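PDB 3DAO: putative Phosphate from Eubacterium rectale, which is probably a phosphatase of the haloacid dehalogenase-like hydrolase family, splitting phosphate esters whose identity is not established. Local coordinates for residues C111-D116 and I186-K191. Residues are numbered along the deposited sequence; the frame is centred on the assembly and turned at random.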
ATOM      1  N   CYS A 111      -5.854 -20.677  -2.311  1.00 13.36           N
ATOM      2  CA  CYS A 111      -5.406 -21.517  -1.184  1.00 13.68           C
ATOM      3  C   CYS A 111      -5.336 -22.977  -1.630  1.00 14.03           C
ATOM      4  O   CYS A 111      -4.350 -23.683  -1.428  1.00 12.98           O
ATOM      5  CB  CYS A 111      -6.384 -21.458  -0.015  1.00 15.04           C
ATOM      6  SG  CYS A 111      -6.387 -19.963   1.037  1.00 21.33           S
ATOM      7  N   ARG A 112      -6.441 -23.454  -2.205  1.00 14.40           N
ATOM      8  CA  ARG A 112      -6.515 -24.880  -2.625  1.00 14.40           C
ATOM      9  C   ARG A 112      -5.486 -25.234  -3.638  1.00 14.52           C
ATOM     10  O   ARG A 112      -4.841 -26.300  -3.552  1.00 16.69           O
ATOM     11  CB  ARG A 112      -7.912 -25.234  -3.144  1.00 13.04           C
ATOM     12  CG  ARG A 112      -8.910 -25.120  -2.058  1.00 16.20           C
ATOM     13  CD  ARG A 112     -10.322 -25.392  -2.529  1.00 24.99           C
ATOM     14  NE  ARG A 112     -11.246 -25.231  -1.416  1.00 26.00           N
ATOM     15  CZ  ARG A 112     -12.178 -24.286  -1.382  1.00 27.24           C
ATOM     16  NH1 ARG A 112     -12.415 -23.533  -2.440  1.00 28.01           N
ATOM     17  NH2 ARG A 112     -12.940 -24.180  -0.335  1.00 26.55           N
HETATM   18  N   MSE A 113      -5.246 -24.302  -4.552  1.00 15.36           N
HETATM   19  CA  MSE A 113      -4.264 -24.530  -5.605  1.00 13.93           C
HETATM   20  C   MSE A 113      -2.841 -24.569  -5.054  1.00 14.17           C
HETATM   21  O   MSE A 113      -2.038 -25.428  -5.440  1.00 13.19           O
HETATM   22  CB  MSE A 113      -4.373 -23.516  -6.734  1.00 13.65           C
HETATM   23  CG  MSE A 113      -3.251 -23.654  -7.749  1.00 16.93           C
HETATM   24 SE   MSE A 113      -3.461 -22.488  -9.291  1.00 16.97          SE
HETATM   25  CE  MSE A 113      -5.040 -23.281 -10.145  1.00 19.80           C
ATOM     26  N   VAL A 114      -2.522 -23.650  -4.140  1.00 13.74           N
ATOM     27  CA  VAL A 114      -1.159 -23.627  -3.605  1.00 12.44           C
ATOM     28  C   VAL A 114      -0.921 -24.902  -2.793  1.00 14.33           C
ATOM     29  O   VAL A 114       0.088 -25.577  -2.933  1.00 15.21           O
ATOM     30  CB  VAL A 114      -0.874 -22.356  -2.807  1.00 13.57           C
ATOM     31  CG1 VAL A 114       0.565 -22.423  -2.175  1.00 15.24           C
ATOM     32  CG2 VAL A 114      -1.024 -21.126  -3.727  1.00 13.88           C
ATOM     33  N   ARG A 115      -1.936 -25.268  -2.034  1.00 16.47           N
ATOM     34  CA  ARG A 115      -1.871 -26.436  -1.163  1.00 16.84           C
ATOM     35  C   ARG A 115      -1.648 -27.707  -1.960  1.00 17.20           C
ATOM     36  O   ARG A 115      -0.772 -28.515  -1.654  1.00 17.19           O
ATOM     37  CB  ARG A 115      -3.173 -26.537  -0.373  1.00 16.97           C
ATOM     38  CG  ARG A 115      -3.249 -27.674   0.602  1.00 20.13           C
ATOM     39  CD  ARG A 115      -4.702 -27.848   1.080  1.00 21.38           C
ATOM     40  NE  ARG A 115      -5.526 -28.194  -0.082  1.00 21.29           N
ATOM     41  CZ  ARG A 115      -6.846 -28.082  -0.178  1.00 22.90           C
ATOM     42  NH1 ARG A 115      -7.538 -27.608   0.810  1.00 20.99           N
ATOM     43  NH2 ARG A 115      -7.464 -28.394  -1.319  1.00 21.51           N
ATOM     44  N   ASP A 116      -2.413 -27.842  -3.035  1.00 17.40           N
ATOM     45  CA  ASP A 116      -2.409 -29.070  -3.815  1.00 18.45           C
ATOM     46  C   ASP A 116      -1.384 -29.155  -4.917  1.00 18.83           C
ATOM     47  O   ASP A 116      -0.896 -30.255  -5.225  1.00 18.43           O
ATOM     48  CB  ASP A 116      -3.798 -29.292  -4.442  1.00 18.73           C
ATOM     49  CG  ASP A 116      -4.887 -29.518  -3.392  1.00 21.69           C
ATOM     50  OD1 ASP A 116      -4.553 -29.936  -2.249  1.00 21.00           O
ATOM     51  OD2 ASP A 116      -6.077 -29.300  -3.717  1.00 22.41           O
ATOM     52  N   ILE A 186       0.120 -18.342 -11.792  1.00 15.46           N
ATOM     53  CA  ILE A 186       0.053 -17.001 -12.372  0.50 16.66           C
ATOM     54  C   ILE A 186      -0.936 -16.976 -13.561  1.00 18.06           C
ATOM     55  O   ILE A 186      -1.862 -16.150 -13.579  1.00 18.84           O
ATOM     56  CB  ILE A 186       1.463 -16.442 -12.695  0.50 17.44           C
ATOM     57  CG1 ILE A 186       2.220 -16.219 -11.371  0.50 18.61           C
ATOM     58  CG2 ILE A 186       1.369 -15.144 -13.496  0.50 18.40           C
ATOM     59  CD1 ILE A 186       3.673 -15.740 -11.498  0.50 15.83           C
ATOM     60  N   PRO A 187      -0.784 -17.884 -14.533  1.00 18.19           N
ATOM     61  CA  PRO A 187      -1.803 -17.754 -15.593  1.00 19.94           C
ATOM     62  C   PRO A 187      -3.223 -18.120 -15.182  1.00 20.41           C
ATOM     63  O   PRO A 187      -4.187 -17.657 -15.791  1.00 19.78           O
ATOM     64  CB  PRO A 187      -1.291 -18.670 -16.693  1.00 20.55           C
ATOM     65  CG  PRO A 187      -0.325 -19.618 -16.039  1.00 19.32           C
ATOM     66  CD  PRO A 187       0.308 -18.794 -14.931  1.00 19.02           C
ATOM     67  N   ALA A 188      -3.361 -18.940 -14.151  1.00 18.62           N
ATOM     68  CA  ALA A 188      -4.670 -19.327 -13.698  1.00 16.51           C
ATOM     69  C   ALA A 188      -5.408 -18.202 -12.995  1.00 17.69           C
ATOM     70  O   ALA A 188      -6.620 -18.240 -12.918  1.00 16.67           O
ATOM     71  CB  ALA A 188      -4.619 -20.578 -12.798  1.00 17.93           C
ATOM     72  N   TRP A 189      -4.687 -17.197 -12.515  1.00 17.60           N
ATOM     73  CA  TRP A 189      -5.332 -16.167 -11.689  1.00 17.00           C
ATOM     74  C   TRP A 189      -5.140 -14.735 -12.147  1.00 16.85           C
ATOM     75  O   TRP A 189      -5.840 -13.850 -11.692  1.00 17.70           O
ATOM     76  CB  TRP A 189      -4.889 -16.266 -10.205  1.00 16.34           C
ATOM     77  CG  TRP A 189      -5.281 -17.512  -9.555  1.00 15.10           C
ATOM     78  CD1 TRP A 189      -4.480 -18.560  -9.268  1.00 12.94           C
ATOM     79  CD2 TRP A 189      -6.612 -17.899  -9.162  1.00 16.27           C
ATOM     80  NE1 TRP A 189      -5.211 -19.557  -8.694  1.00 14.56           N
ATOM     81  CE2 TRP A 189      -6.518 -19.177  -8.605  1.00 15.13           C
ATOM     82  CE3 TRP A 189      -7.870 -17.282  -9.228  1.00 15.24           C
ATOM     83  CZ2 TRP A 189      -7.619 -19.877  -8.150  1.00 13.61           C
ATOM     84  CZ3 TRP A 189      -8.960 -17.977  -8.746  1.00 15.03           C
ATOM     85  CH2 TRP A 189      -8.834 -19.254  -8.222  1.00 17.43           C
ATOM     86  N   ASN A 190      -4.201 -14.524 -13.048  1.00 17.46           N
ATOM     87  CA  ASN A 190      -3.808 -13.158 -13.402  1.00 19.09           C
ATOM     88  C   ASN A 190      -4.848 -12.367 -14.182  1.00 19.06           C
ATOM     89  O   ASN A 190      -4.768 -11.152 -14.224  1.00 20.37           O
ATOM     90  CB  ASN A 190      -2.424 -13.106 -14.023  1.00 22.63           C
ATOM     91  CG  ASN A 190      -2.361 -13.717 -15.371  1.00 24.42           C
ATOM     92  OD1 ASN A 190      -3.369 -14.174 -15.923  1.00 36.79           O
ATOM     93  ND2 ASN A 190      -1.149 -13.742 -15.933  1.00 35.62           N
ATOM     94  N   LYS A 191      -5.872 -13.038 -14.679  1.00 19.75           N
ATOM     95  CA  LYS A 191      -6.972 -12.327 -15.361  1.00 20.54           C
ATOM     96  C   LYS A 191      -8.145 -12.124 -14.413  1.00 20.60           C
ATOM     97  O   LYS A 191      -9.078 -11.393 -14.702  1.00 22.55           O
ATOM     98  CB  LYS A 191      -7.452 -13.049 -16.629  1.00 23.87           C
ATOM     99  CG  LYS A 191      -6.467 -12.924 -17.751  1.00 26.58           C
ATOM    100  CD  LYS A 191      -6.985 -13.448 -19.045  1.00 35.06           C
TER
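A Met-aromatic contact between two helices that pack on the six-stranded sheet, in what is probably the cap domain of this haloacid dehalogenase-like hydrolase, inserted between strands of the core sheet, joins Met113, modelled as selenomethionine, to Trp189. The selenium reaches the pyrrole edge of the indole rather than a face: SE of Met113 lies 3.5 Å from NE1 of Trp189. Relative to the centroid of the five-membered ring it stands 72° off the normal, near the plane. CD1 of Trp189 is the next ring atom, 4.1 Å from SE of Met113. The long, unbranched methionine suits a gap in which the nearest CA atoms, those of Met113 and Ala188, are 9.6 Å apart. Its CG stands anti to the backbone N (chi1 173°), and the chain runs extended as far as the selenium. It then bends at chi3 (-68°), and the terminal methyl CE comes to 3.8 Å from CB of Ala188. Alanine suits this position, since its single methyl gives the apolar CE an apolar surface. No hydrogen bond links the two segments; NE1 of Trp189 is buried here without a hydrogen-bonding partner, so the polarisable selenium beside it probably offers partial compensation. Within 186-191 the carbonyl O of Ile186 accepts from the backbone N of both Trp189 and Asn190. On the sheet side, Val114 of helix 104-117 rests on Phe169 and Val171 of strand 168-172, while Trp189 touches Leu195 of strand 193-198 and meets the ring of Phe185 of its own helix, so the methionine bridges two neighbouring helices of one layer.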